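Long-range contacts in protein-glutamine gamma-glutamyltransferase 2 (Pagrus major, PDB 1G0D), which probably catalyses the calcium-dependent cross-linking of proteins, joining peptide-bound glutamine to lysine side chains or to small primary amines: residues A[291-296]-A[334-339]; A[491-496]-A[535-540]; A[37-42]-A[96-101]; A[602-607]-A[646-651]. One frame throughout, in Å; residues are numbered along the deposited sequence.

Contact 1. Residues A[291-296]-A[334-339]. With SO4 (sulfate ion), chain B.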
loop_
_atom_site.group_PDB
_atom_site.type_symbol
_atom_site.label_atom_id
_atom_site.label_comp_id
_atom_site.label_asym_id
_atom_site.label_seq_id
_atom_site.Cartn_x
_atom_site.Cartn_y
_atom_site.Cartn_z
ATOM N N ARG A 291 -5.512 1.573 4.994
ATOM C CA ARG A 291 -4.183 1.431 5.590
ATOM C C ARG A 291 -3.420 0.273 4.968
ATOM O O ARG A 291 -3.959 -0.826 4.793
ATOM C CB ARG A 291 -4.259 1.183 7.080
ATOM C CG ARG A 291 -5.265 0.144 7.474
ATOM C CD ARG A 291 -5.192 -0.109 8.950
ATOM N NE ARG A 291 -6.053 -1.213 9.320
ATOM C CZ ARG A 291 -6.353 -1.540 10.567
ATOM N NH1 ARG A 291 -5.857 -0.837 11.581
ATOM N NH2 ARG A 291 -7.142 -2.582 10.792
ATOM N N PRO A 292 -2.162 0.506 4.582
ATOM C CA PRO A 292 -1.379 -0.578 3.986
ATOM C C PRO A 292 -1.024 -1.636 5.000
ATOM O O PRO A 292 -0.425 -1.307 6.033
ATOM C CB PRO A 292 -0.124 0.122 3.475
ATOM C CG PRO A 292 -0.518 1.547 3.402
ATOM C CD PRO A 292 -1.406 1.762 4.573
ATOM N N ILE A 293 -1.403 -2.892 4.735
ATOM C CA ILE A 293 -1.013 -3.949 5.659
ATOM C C ILE A 293 0.043 -4.872 5.019
ATOM O O ILE A 293 -0.005 -5.122 3.815
ATOM C CB ILE A 293 -2.211 -4.772 6.215
ATOM C CG1 ILE A 293 -2.441 -5.928 5.352
ATOM C CG2 ILE A 293 -3.475 -3.969 6.440
ATOM C CD1 ILE A 293 -2.252 -7.079 6.231
ATOM N N THR A 294 1.018 -5.328 5.820
ATOM C CA THR A 294 2.097 -6.213 5.341
ATOM C C THR A 294 2.034 -7.597 5.978
ATOM O O THR A 294 1.870 -7.728 7.181
ATOM C CB THR A 294 3.491 -5.620 5.646
ATOM O OG1 THR A 294 3.623 -4.359 5.000
ATOM C CG2 THR A 294 4.554 -6.463 5.091
ATOM N N ASN A 295 2.192 -8.639 5.174
ATOM C CA ASN A 295 2.131 -10.008 5.667
ATOM C C ASN A 295 3.502 -10.613 5.597
ATOM O O ASN A 295 4.139 -10.530 4.549
ATOM C CB ASN A 295 1.216 -10.803 4.764
ATOM C CG ASN A 295 0.944 -12.177 5.285
ATOM O OD1 ASN A 295 0.957 -12.400 6.493
ATOM N ND2 ASN A 295 0.691 -13.122 4.377
ATOM N N PHE A 296 3.998 -11.207 6.670
ATOM C CA PHE A 296 5.322 -11.821 6.569
ATOM C C PHE A 296 5.125 -13.329 6.352
ATOM O O PHE A 296 4.225 -13.923 6.929
ATOM C CB PHE A 296 6.146 -11.484 7.804
ATOM C CG PHE A 296 6.578 -10.025 7.845
ATOM C CD1 PHE A 296 7.703 -9.594 7.139
ATOM C CD2 PHE A 296 5.857 -9.084 8.577
ATOM C CE1 PHE A 296 8.104 -8.242 7.152
ATOM C CE2 PHE A 296 6.254 -7.719 8.596
ATOM C CZ PHE A 296 7.378 -7.307 7.882
ATOM N N TRP A 334 -0.659 -5.442 1.009
ATOM C CA TRP A 334 -1.943 -5.143 0.408
ATOM C C TRP A 334 -2.547 -3.969 1.193
ATOM O O TRP A 334 -1.879 -3.287 1.967
ATOM C CB TRP A 334 -2.894 -6.362 0.353
ATOM C CG TRP A 334 -3.258 -6.987 1.652
ATOM C CD1 TRP A 334 -4.234 -6.579 2.517
ATOM C CD2 TRP A 334 -2.672 -8.167 2.239
ATOM N NE1 TRP A 334 -4.292 -7.431 3.608
ATOM C CE2 TRP A 334 -3.344 -8.408 3.458
ATOM C CE3 TRP A 334 -1.646 -9.038 1.849
ATOM C CZ2 TRP A 334 -3.020 -9.484 4.286
ATOM C CZ3 TRP A 334 -1.326 -10.115 2.682
ATOM C CH2 TRP A 334 -2.016 -10.322 3.887
ATOM N N VAL A 335 -3.823 -3.741 1.014
ATOM C CA VAL A 335 -4.439 -2.620 1.663
ATOM C C VAL A 335 -5.765 -3.041 2.274
ATOM O O VAL A 335 -6.402 -3.954 1.785
ATOM C CB VAL A 335 -4.561 -1.549 0.575
ATOM C CG1 VAL A 335 -5.982 -1.143 0.302
ATOM C CG2 VAL A 335 -3.666 -0.454 0.908
ATOM N N GLU A 336 -6.148 -2.418 3.383
ATOM C CA GLU A 336 -7.428 -2.698 4.044
ATOM C C GLU A 336 -8.261 -1.416 3.906
ATOM O O GLU A 336 -7.746 -0.332 4.196
ATOM C CB GLU A 336 -7.197 -2.976 5.523
ATOM C CG GLU A 336 -7.547 -4.374 5.985
ATOM C CD GLU A 336 -7.039 -4.641 7.375
ATOM O OE1 GLU A 336 -7.063 -3.729 8.229
ATOM O OE2 GLU A 336 -6.594 -5.766 7.631
ATOM N N SER A 337 -9.511 -1.511 3.449
ATOM C CA SER A 337 -10.367 -0.316 3.326
ATOM C C SER A 337 -11.614 -0.494 4.183
ATOM O O SER A 337 -12.204 -1.554 4.202
ATOM C CB SER A 337 -10.816 -0.076 1.878
ATOM O OG SER A 337 -9.776 0.449 1.076
ATOM N N TRP A 338 -12.025 0.555 4.875
ATOM C CA TRP A 338 -13.203 0.501 5.734
ATOM C C TRP A 338 -14.463 0.824 4.986
ATOM O O TRP A 338 -14.555 1.859 4.363
ATOM C CB TRP A 338 -13.098 1.509 6.876
ATOM C CG TRP A 338 -14.173 1.344 7.896
ATOM C CD1 TRP A 338 -15.422 1.935 7.906
ATOM C CD2 TRP A 338 -14.120 0.507 9.061
ATOM N NE1 TRP A 338 -16.136 1.515 9.014
ATOM C CE2 TRP A 338 -15.352 0.636 9.737
ATOM C CE3 TRP A 338 -13.144 -0.346 9.605
ATOM C CZ2 TRP A 338 -15.629 -0.057 10.921
ATOM C CZ3 TRP A 338 -13.422 -1.035 10.786
ATOM C CH2 TRP A 338 -14.649 -0.887 11.426
ATOM N N MET A 339 -15.441 -0.060 5.074
ATOM C CA MET A 339 -16.735 0.147 4.437
ATOM C C MET A 339 -17.692 -0.956 4.902
ATOM O O MET A 339 -17.257 -2.020 5.344
ATOM C CB MET A 339 -16.595 0.066 2.935
ATOM C CG MET A 339 -16.300 -1.328 2.399
ATOM S SD MET A 339 -15.823 -1.188 0.668
ATOM C CE MET A 339 -14.245 -0.629 0.810
HETATM S S SO4 B . -8.751 -1.759 14.145
HETATM O O1 SO4 B . -9.239 -2.910 13.551
HETATM O O2 SO4 B . -9.414 -0.655 13.561
HETATM O O3 SO4 B . -9.237 -1.869 15.445
HETATM O O4 SO4 B . -7.313 -1.773 14.141
#
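Glu336 OE1 takes two hydrogen bonds from Arg291, 2.9 Å from NE and 2.8 Å from NH2, and the pair forms a buried salt bridge. An arginine suits this place because NE and NH2, on one edge of the guanidinium, can grip a single carboxylate oxygen close to their own plane, although the carboxylate is turned 57° against it. NH1 donates to a sulfate, 3.1 Å from SO4 O4, which NH2 also reaches weakly. The sulfate probably came from the crystallisation liquor and is also held by Trp351, whose ring makes a cation-pi contact with Arg291.

Farther along the same face, Ile293 lays CG1 over the five-membered ring of Trp334, 3.3 Å from its centroid; chi1 of 60° sets Trp334 CG between backbone N and carbonyl carbon, bringing the indole beside Ile293. Asn295 CB approaches the six-membered ring at CZ3. Trp334 NE1 is hydrogen-bonded to Tyr440 OH. The backbones pair as antiparallel strands, Trp334 N reaching Ile293 O at 2.9 Å and 170°.

Trp334 also lies beside the catalytic residues His332 and Asp355. In the sheet of the catalytic core, strand 329-339 runs between 290-298 and 350-355, and Thr294 of strand 290-298 is backbone-bonded to Ser424.

Contact 2. Residues A[491-496]-A[535-540]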
loop_
_atom_site.group_PDB
_atom_site.type_symbol
_atom_site.label_atom_id
_atom_site.label_comp_id
_atom_site.label_asym_id
_atom_site.label_seq_id
_atom_site.Cartn_x
_atom_site.Cartn_y
_atom_site.Cartn_z
ATOM N N ILE A 491 25.678 -18.374 12.535
ATOM C CA ILE A 491 25.766 -19.644 13.236
ATOM C C ILE A 491 24.532 -20.499 13.026
ATOM O O ILE A 491 23.407 -19.991 12.963
ATOM C CB ILE A 491 25.955 -19.460 14.732
ATOM C CG1 ILE A 491 27.207 -18.662 14.971
ATOM C CG2 ILE A 491 26.091 -20.789 15.415
ATOM C CD1 ILE A 491 26.869 -17.253 15.153
ATOM N N VAL A 492 24.765 -21.800 12.880
ATOM C CA VAL A 492 23.712 -22.786 12.722
ATOM C C VAL A 492 23.911 -23.638 13.969
ATOM O O VAL A 492 24.907 -24.337 14.085
ATOM C CB VAL A 492 23.928 -23.657 11.440
ATOM C CG1 VAL A 492 22.881 -24.756 11.358
ATOM C CG2 VAL A 492 23.823 -22.784 10.207
ATOM N N GLU A 493 22.978 -23.566 14.919
ATOM C CA GLU A 493 23.124 -24.320 16.133
ATOM C C GLU A 493 22.130 -25.442 16.257
ATOM O O GLU A 493 20.940 -25.258 16.073
ATOM C CB GLU A 493 23.004 -23.385 17.322
ATOM C CG GLU A 493 22.778 -24.098 18.636
ATOM C CD GLU A 493 22.740 -23.156 19.826
ATOM O OE1 GLU A 493 23.793 -22.999 20.489
ATOM O OE2 GLU A 493 21.655 -22.583 20.097
ATOM N N VAL A 494 22.646 -26.626 16.564
ATOM C CA VAL A 494 21.846 -27.828 16.755
ATOM C C VAL A 494 21.793 -28.064 18.262
ATOM O O VAL A 494 22.825 -28.243 18.883
ATOM C CB VAL A 494 22.539 -29.055 16.107
ATOM C CG1 VAL A 494 21.659 -30.262 16.282
ATOM C CG2 VAL A 494 22.871 -28.783 14.631
ATOM N N LYS A 495 20.613 -28.046 18.863
ATOM C CA LYS A 495 20.531 -28.252 20.304
ATOM C C LYS A 495 19.960 -29.601 20.577
ATOM O O LYS A 495 18.824 -29.875 20.235
ATOM C CB LYS A 495 19.606 -27.220 20.997
ATOM C CG LYS A 495 20.272 -25.909 21.512
ATOM C CD LYS A 495 19.400 -24.639 21.295
ATOM C CE LYS A 495 18.661 -24.634 19.908
ATOM N NZ LYS A 495 19.379 -24.029 18.731
ATOM N N ASN A 496 20.735 -30.456 21.201
ATOM C CA ASN A 496 20.213 -31.756 21.537
ATOM C C ASN A 496 19.660 -31.656 22.953
ATOM O O ASN A 496 20.417 -31.664 23.904
ATOM C CB ASN A 496 21.325 -32.819 21.469
ATOM C CG ASN A 496 20.836 -34.191 21.878
ATOM O OD1 ASN A 496 19.677 -34.366 22.263
ATOM N ND2 ASN A 496 21.717 -35.179 21.806
ATOM N N HIS A 535 21.808 -32.874 26.233
ATOM C CA HIS A 535 21.739 -31.554 26.816
ATOM C C HIS A 535 22.898 -30.647 26.537
ATOM O O HIS A 535 23.278 -29.856 27.387
ATOM C CB HIS A 535 21.521 -31.687 28.295
ATOM C CG HIS A 535 20.543 -32.750 28.629
ATOM N ND1 HIS A 535 20.871 -33.850 29.390
ATOM C CD2 HIS A 535 19.248 -32.906 28.283
ATOM C CE1 HIS A 535 19.815 -34.636 29.501
ATOM N NE2 HIS A 535 18.816 -34.086 28.837
ATOM N N LYS A 536 23.452 -30.749 25.343
ATOM C CA LYS A 536 24.538 -29.880 24.948
ATOM C C LYS A 536 24.163 -29.410 23.557
ATOM O O LYS A 536 23.269 -29.976 22.957
ATOM C CB LYS A 536 25.842 -30.658 24.939
ATOM C CG LYS A 536 26.897 -30.117 25.927
ATOM C CD LYS A 536 26.406 -30.081 27.394
ATOM C CE LYS A 536 27.476 -29.502 28.332
ATOM N NZ LYS A 536 27.278 -29.909 29.763
ATOM N N ALA A 537 24.824 -28.381 23.043
ATOM C CA ALA A 537 24.495 -27.859 21.707
ATOM C C ALA A 537 25.709 -27.607 20.828
ATOM O O ALA A 537 26.663 -26.960 21.258
ATOM C CB ALA A 537 23.684 -26.555 21.823
ATOM N N HIS A 538 25.655 -28.090 19.591
ATOM C CA HIS A 538 26.753 -27.902 18.643
ATOM C C HIS A 538 26.528 -26.673 17.759
ATOM O O HIS A 538 25.491 -26.536 17.122
ATOM C CB HIS A 538 26.907 -29.158 17.761
ATOM C CG HIS A 538 27.781 -28.963 16.563
ATOM N ND1 HIS A 538 29.144 -29.183 16.588
ATOM C CD2 HIS A 538 27.493 -28.567 15.301
ATOM C CE1 HIS A 538 29.656 -28.924 15.399
ATOM N NE2 HIS A 538 28.675 -28.552 14.597
ATOM N N LYS A 539 27.512 -25.786 17.721
ATOM C CA LYS A 539 27.416 -24.588 16.905
ATOM C C LYS A 539 28.400 -24.590 15.738
ATOM O O LYS A 539 29.611 -24.649 15.939
ATOM C CB LYS A 539 27.679 -23.346 17.743
ATOM C CG LYS A 539 26.633 -23.060 18.803
ATOM C CD LYS A 539 26.739 -21.598 19.236
ATOM C CE LYS A 539 26.292 -21.367 20.679
ATOM N NZ LYS A 539 26.669 -19.999 21.177
ATOM N N GLU A 540 27.873 -24.523 14.518
ATOM C CA GLU A 540 28.698 -24.481 13.319
ATOM C C GLU A 540 28.548 -23.108 12.710
ATOM O O GLU A 540 27.497 -22.477 12.816
ATOM C CB GLU A 540 28.251 -25.528 12.301
ATOM C CG GLU A 540 29.023 -26.826 12.380
ATOM C CD GLU A 540 30.276 -26.810 11.538
ATOM O OE1 GLU A 540 31.332 -26.423 12.079
ATOM O OE2 GLU A 540 30.204 -27.180 10.345
#
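Glu493 and Lys539 stand side by side on one face of an antiparallel pair and point the same way. Both chains are extended beyond CG, so methylene packs on methylene: Glu493 CB lies 3.9 Å from Lys539 CG. Their charged ends do not close into a salt bridge, Glu493 OE1 remaining 4.2 Å from Lys539 NZ. The other carboxylate oxygen is engaged instead. Lys495, two residues along the same strand, curls back through bends at chi2, chi3 and chi4 to bring NZ 3.0 Å from Glu493 OE2, on its anti side, and Lys478 makes a second salt bridge to that oxygen. A glutamine in place of Glu493 would probably leave Lys495 and Lys478 without the negative charge that draws them together. With the long lysine folded away, the small Ala537 fits opposite it, its CB 3.5 Å from Lys495 CG. The Ile491 and Lys539 side chains cross at an angle, CG2 of the isoleucine 3.8 Å from CB of the lysine.

The other face carries Val492 and Val494, beta-branched residues suited to a strand, and opposite them Glu540 and His538. Backbone bonds link these pairs, the straightest being Glu540 N to Val492 O, 3.0 Å and 175°.

Lys478 belongs to a segment thought, by similarity, to bind GTP, which places Glu493 next to that site. Strand 488-496 is the middle of a three-stranded sheet, with strand 473-479 on its other side; its two valines pack against Ala563 and Leu565 of strand 558-566, and His538 against strand 525-532, as in a beta sandwich.

Contact 3. Residues A[37-42]-A[96-101]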
loop_
_atom_site.group_PDB
_atom_site.type_symbol
_atom_site.label_atom_id
_atom_site.label_comp_id
_atom_site.label_asym_id
_atom_site.label_seq_id
_atom_site.Cartn_x
_atom_site.Cartn_y
_atom_site.Cartn_z
ATOM N N GLY A 37 -23.427 13.607 1.914
ATOM C CA GLY A 37 -24.229 13.466 3.112
ATOM C C GLY A 37 -24.129 14.650 4.054
ATOM O O GLY A 37 -24.784 14.671 5.096
ATOM N N GLN A 38 -23.311 15.636 3.677
ATOM C CA GLN A 38 -23.064 16.856 4.457
ATOM C C GLN A 38 -23.422 18.075 3.583
ATOM O O GLN A 38 -22.942 18.219 2.462
ATOM C CB GLN A 38 -21.587 16.888 4.851
ATOM C CG GLN A 38 -21.194 17.999 5.785
ATOM C CD GLN A 38 -19.714 17.983 6.121
ATOM O OE1 GLN A 38 -19.128 16.915 6.267
ATOM N NE2 GLN A 38 -19.100 19.174 6.241
ATOM N N PRO A 39 -24.232 18.995 4.108
ATOM C CA PRO A 39 -24.627 20.164 3.330
ATOM C C PRO A 39 -23.548 21.174 3.047
ATOM O O PRO A 39 -22.568 21.266 3.781
ATOM C CB PRO A 39 -25.735 20.778 4.169
ATOM C CG PRO A 39 -25.338 20.436 5.562
ATOM C CD PRO A 39 -24.794 19.031 5.462
ATOM N N PHE A 40 -23.725 21.932 1.967
ATOM C CA PHE A 40 -22.777 22.980 1.636
ATOM C C PHE A 40 -23.541 24.251 1.212
ATOM O O PHE A 40 -24.632 24.152 0.670
ATOM C CB PHE A 40 -21.721 22.499 0.595
ATOM C CG PHE A 40 -22.271 21.941 -0.716
ATOM C CD1 PHE A 40 -22.713 20.627 -0.812
ATOM C CD2 PHE A 40 -22.276 22.722 -1.880
ATOM C CE1 PHE A 40 -23.159 20.100 -2.049
ATOM C CE2 PHE A 40 -22.712 22.211 -3.100
ATOM C CZ PHE A 40 -23.155 20.895 -3.176
ATOM N N SER A 41 -23.011 25.443 1.511
ATOM C CA SER A 41 -23.711 26.690 1.166
ATOM C C SER A 41 -22.963 27.598 0.213
ATOM O O SER A 41 -21.811 27.937 0.442
ATOM C CB SER A 41 -24.015 27.493 2.415
ATOM O OG SER A 41 -24.629 26.682 3.372
ATOM N N ILE A 42 -23.652 28.019 -0.833
ATOM C CA ILE A 42 -23.072 28.876 -1.846
ATOM C C ILE A 42 -24.006 30.062 -1.959
ATOM O O ILE A 42 -25.113 30.003 -1.442
ATOM C CB ILE A 42 -22.969 28.101 -3.208
ATOM C CG1 ILE A 42 -24.366 27.771 -3.750
ATOM C CG2 ILE A 42 -22.186 26.748 -2.997
ATOM C CD1 ILE A 42 -24.414 27.481 -5.259
ATOM N N THR A 96 -28.323 26.486 0.312
ATOM C CA THR A 96 -27.667 25.385 1.012
ATOM C C THR A 96 -28.053 24.092 0.322
ATOM O O THR A 96 -29.217 23.710 0.353
ATOM C CB THR A 96 -28.124 25.300 2.447
ATOM O OG1 THR A 96 -27.889 26.559 3.080
ATOM C CG2 THR A 96 -27.364 24.218 3.166
ATOM N N LEU A 97 -27.084 23.430 -0.307
ATOM C CA LEU A 97 -27.345 22.181 -1.016
ATOM C C LEU A 97 -27.163 21.051 -0.039
ATOM O O LEU A 97 -26.182 21.014 0.705
ATOM C CB LEU A 97 -26.369 21.968 -2.178
ATOM C CG LEU A 97 -26.413 22.611 -3.578
ATOM C CD1 LEU A 97 -27.198 21.705 -4.446
ATOM C CD2 LEU A 97 -26.996 24.009 -3.573
ATOM N N HIS A 98 -28.122 20.137 -0.046
ATOM C CA HIS A 98 -28.098 18.946 0.812
ATOM C C HIS A 98 -27.964 17.710 -0.102
ATOM O O HIS A 98 -28.779 17.483 -0.976
ATOM C CB HIS A 98 -29.396 18.846 1.624
ATOM C CG HIS A 98 -29.481 19.813 2.760
ATOM N ND1 HIS A 98 -28.990 19.529 4.017
ATOM C CD2 HIS A 98 -29.991 21.066 2.825
ATOM C CE1 HIS A 98 -29.195 20.568 4.806
ATOM N NE2 HIS A 98 -29.801 21.513 4.107
ATOM N N SER A 99 -26.936 16.912 0.094
ATOM C CA SER A 99 -26.739 15.769 -0.769
ATOM C C SER A 99 -26.981 14.513 0.016
ATOM O O SER A 99 -26.729 14.495 1.211
ATOM C CB SER A 99 -25.293 15.746 -1.285
ATOM O OG SER A 99 -24.371 15.318 -0.282
ATOM N N PRO A 100 -27.473 13.442 -0.640
ATOM C CA PRO A 100 -27.700 12.195 0.107
ATOM C C PRO A 100 -26.351 11.581 0.490
ATOM O O PRO A 100 -25.317 11.929 -0.084
ATOM C CB PRO A 100 -28.461 11.309 -0.876
ATOM C CG PRO A 100 -28.103 11.851 -2.248
ATOM C CD PRO A 100 -27.846 13.325 -2.063
ATOM N N ALA A 101 -26.362 10.695 1.472
ATOM C CA ALA A 101 -25.144 10.021 1.896
ATOM C C ALA A 101 -24.774 8.893 0.894
ATOM O O ALA A 101 -23.742 8.236 1.068
ATOM C CB ALA A 101 -25.311 9.456 3.314
HETATM O O HOH W 1 -22.412 17.278 -0.002
#
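Ser99 OG is held by two hydrogen bonds: Gly37 N donates to it at 2.9 Å, and the hydroxyl itself donates to a water, 2.8 Å from OG, which in turn donates to Gln38 O. One small hydroxyl thus acts as acceptor and donor at once, a task that suits serine where two loops meet beyond the ends of their strands. Its first torsion, chi1 75°, sets OG between the backbone N and the carbonyl carbon and so turns it to the other chain segment. Glycine suits position 37 because, at phi 80°, a beta carbon would press on the preceding carbonyl oxygen and come close to Ala101 CB.

From Phe40 onward the segments become antiparallel strands. Phe40 N bonds to Leu97 O at 2.9 Å and Leu97 N bonds back to Phe40 O. Leu97 CB sits over one face of the Phe40 ring, 3.7 Å from the centroid and 18° off the normal; Phe130 meets the ring as well. The opposite face is more polar. There Ser41 OG and Thr96 OG1 share a hydrogen bond of 3.3 Å. Nearby, Pro39 CB rests over the His98 ring, 3.8 Å from its centroid, and Trp83 also stacks on that imidazole.

These strands, 40-46 and 92-98, are the inner two of a four-stranded sheet in the N-terminal beta-sandwich domain of the transglutaminase family. The chemistry implies a division of labour: the apolar Phe40-Leu97 side is buried within the domain, hydroxyls and imidazole suit the more accessible side, and the water-bridged serine ties together loop backbones that lack regular strand pairing.

Contact 4. Residues A[602-607]-A[646-651]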
loop_
_atom_site.group_PDB
_atom_site.type_symbol
_atom_site.label_atom_id
_atom_site.label_comp_id
_atom_site.label_asym_id
_atom_site.label_seq_id
_atom_site.Cartn_x
_atom_site.Cartn_y
_atom_site.Cartn_z
ATOM N N THR A 602 17.029 25.177 4.004
ATOM C CA THR A 602 18.030 24.225 3.503
ATOM C C THR A 602 18.069 22.927 4.311
ATOM O O THR A 602 18.252 22.928 5.541
ATOM C CB THR A 602 19.465 24.855 3.490
ATOM O OG1 THR A 602 19.437 26.030 2.687
ATOM C CG2 THR A 602 20.499 23.922 2.869
ATOM N N ALA A 603 17.899 21.832 3.566
ATOM C CA ALA A 603 17.906 20.461 4.064
ATOM C C ALA A 603 19.258 19.870 3.682
ATOM O O ALA A 603 19.778 20.121 2.589
ATOM C CB ALA A 603 16.765 19.657 3.412
ATOM N N TYR A 604 19.800 19.065 4.588
ATOM C CA TYR A 604 21.114 18.460 4.442
ATOM C C TYR A 604 21.114 16.956 4.585
ATOM O O TYR A 604 20.723 16.436 5.623
ATOM C CB TYR A 604 22.045 19.007 5.515
ATOM C CG TYR A 604 22.256 20.490 5.420
ATOM C CD1 TYR A 604 21.415 21.376 6.078
ATOM C CD2 TYR A 604 23.278 21.014 4.624
ATOM C CE1 TYR A 604 21.581 22.756 5.938
ATOM C CE2 TYR A 604 23.451 22.380 4.477
ATOM C CZ TYR A 604 22.600 23.252 5.129
ATOM O OH TYR A 604 22.745 24.611 4.931
ATOM N N VAL A 605 21.580 16.245 3.570
ATOM C CA VAL A 605 21.638 14.799 3.685
ATOM C C VAL A 605 23.089 14.354 3.509
ATOM O O VAL A 605 23.836 14.943 2.738
ATOM C CB VAL A 605 20.651 14.135 2.676
ATOM C CG1 VAL A 605 20.526 14.986 1.447
ATOM C CG2 VAL A 605 21.051 12.712 2.402
ATOM N N SER A 606 23.491 13.341 4.270
ATOM C CA SER A 606 24.866 12.859 4.230
ATOM C C SER A 606 25.050 11.415 4.704
ATOM O O SER A 606 24.326 10.953 5.571
ATOM C CB SER A 606 25.713 13.755 5.129
ATOM O OG SER A 606 25.943 13.149 6.396
ATOM N N PHE A 607 26.032 10.704 4.153
ATOM C CA PHE A 607 26.317 9.330 4.588
ATOM C C PHE A 607 27.752 8.949 4.244
ATOM O O PHE A 607 28.477 9.722 3.635
ATOM C CB PHE A 607 25.284 8.313 4.008
ATOM C CG PHE A 607 25.641 7.723 2.654
ATOM C CD1 PHE A 607 26.163 6.435 2.560
ATOM C CD2 PHE A 607 25.370 8.419 1.473
ATOM C CE1 PHE A 607 26.408 5.845 1.319
ATOM C CE2 PHE A 607 25.610 7.841 0.224
ATOM C CZ PHE A 607 26.132 6.542 0.155
ATOM N N SER A 646 27.896 14.163 0.863
ATOM C CA SER A 646 27.115 15.206 1.514
ATOM C C SER A 646 26.563 16.223 0.549
ATOM O O SER A 646 27.341 16.929 -0.084
ATOM C CB SER A 646 27.967 15.950 2.548
ATOM O OG SER A 646 28.838 15.061 3.242
ATOM N N VAL A 647 25.228 16.286 0.439
ATOM C CA VAL A 647 24.537 17.264 -0.421
ATOM C C VAL A 647 23.578 18.088 0.431
ATOM O O VAL A 647 23.477 17.899 1.664
ATOM C CB VAL A 647 23.636 16.637 -1.491
ATOM C CG1 VAL A 647 24.397 16.440 -2.751
ATOM C CG2 VAL A 647 23.031 15.345 -0.978
ATOM N N LYS A 648 22.875 18.999 -0.244
ATOM C CA LYS A 648 21.890 19.835 0.391
ATOM C C LYS A 648 21.056 20.446 -0.695
ATOM O O LYS A 648 21.501 20.584 -1.815
ATOM C CB LYS A 648 22.550 20.907 1.234
ATOM C CG LYS A 648 23.732 21.535 0.610
ATOM C CD LYS A 648 23.330 22.794 -0.081
ATOM C CE LYS A 648 24.475 23.766 -0.067
ATOM N NZ LYS A 648 25.147 23.825 1.275
ATOM N N LEU A 649 19.833 20.810 -0.350
ATOM C CA LEU A 649 18.873 21.374 -1.296
ATOM C C LEU A 649 18.161 22.530 -0.579
ATOM O O LEU A 649 18.009 22.502 0.638
ATOM C CB LEU A 649 17.830 20.295 -1.628
ATOM C CG LEU A 649 17.146 20.082 -2.992
ATOM C CD1 LEU A 649 15.888 19.230 -2.781
ATOM C CD2 LEU A 649 16.782 21.399 -3.667
ATOM N N SER A 650 17.730 23.546 -1.308
ATOM C CA SER A 650 16.999 24.628 -0.671
ATOM C C SER A 650 15.602 24.571 -1.201
ATOM O O SER A 650 15.413 24.216 -2.362
ATOM C CB SER A 650 17.572 25.968 -1.034
ATOM O OG SER A 650 18.033 26.621 0.132
ATOM N N PHE A 651 14.619 24.880 -0.360
ATOM C CA PHE A 651 13.230 24.878 -0.800
ATOM C C PHE A 651 12.347 25.574 0.239
ATOM O O PHE A 651 12.787 25.822 1.369
ATOM C CB PHE A 651 12.756 23.447 -1.084
ATOM C CG PHE A 651 12.605 22.601 0.139
ATOM C CD1 PHE A 651 13.708 21.991 0.713
ATOM C CD2 PHE A 651 11.361 22.442 0.742
ATOM C CE1 PHE A 651 13.571 21.241 1.874
ATOM C CE2 PHE A 651 11.230 21.699 1.895
ATOM C CZ PHE A 651 12.334 21.103 2.462
HETATM O O HOH W 2 23.966 26.114 2.999
#
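Strands 602-607 and 646-651 run antiparallel at 159°, the backbone bonds alternating between Ala603 with Leu649 and Val605 with Val647. Thr602 and Ser650 face each other in a non-hydrogen-bonded pair, where close alpha carbons let short hydroxyl side chains meet: Thr602 OG1 and Ser650 OG lie 3.0 Å apart in a hydrogen bond. Ser650 OG is also hydrogen-bonded to Leu601 O. A valine in place of Thr602 would probably leave Ser650 without this cross-strand partner.

On the same face Lys648 lies alongside Tyr604, with Lys648 CB 3.5 Å from Tyr604 CD2. The lysine's bends at chi2 and chi4 keep NZ near the phenol, and one water joins the two polar ends, 2.7 Å from Tyr604 OH and 3.1 Å from Lys648 NZ. Long amphipathic side chains suit this solvent-facing side.

Strand 601-608 lies between 588-590 and 644-651 in one sheet of the C-terminal immunoglobulin-like domain, and Ala603, Val605, Val647 and Leu649 turn to the other sheet. Val605 CG1 packs on Val647 CG2 at 3.5 Å, and both valines touch Phe620. Ala603, small enough to fit there, sets CB at the edge of the Phe651 ring, 3.9 Å from CE1, while that ring and Leu649 reach Leu628 of strand 628-634.

In the fold
All four contacts pair antiparallel strands, each pair within a different sheet. Contact 1 is wholly buried, its centre about 7 Å from that of the chain, whereas contacts 2 and 3 are partly buried and contact 4 lies at the surface. Their chemistry follows: contact 1 encloses a salt bridge and a tryptophan beside the catalytic residues; contact 2 gathers charges next to the probable GTP site; contacts 3 and 4 lie away from annotated sites and share a two-faced pattern, apolar inward, with a serine-threonine hydroxyl pair on the other side. Contacts 2 and 3 lie on opposite sides of the centre, their own centres about 70 Å apart, and none of the four touches another.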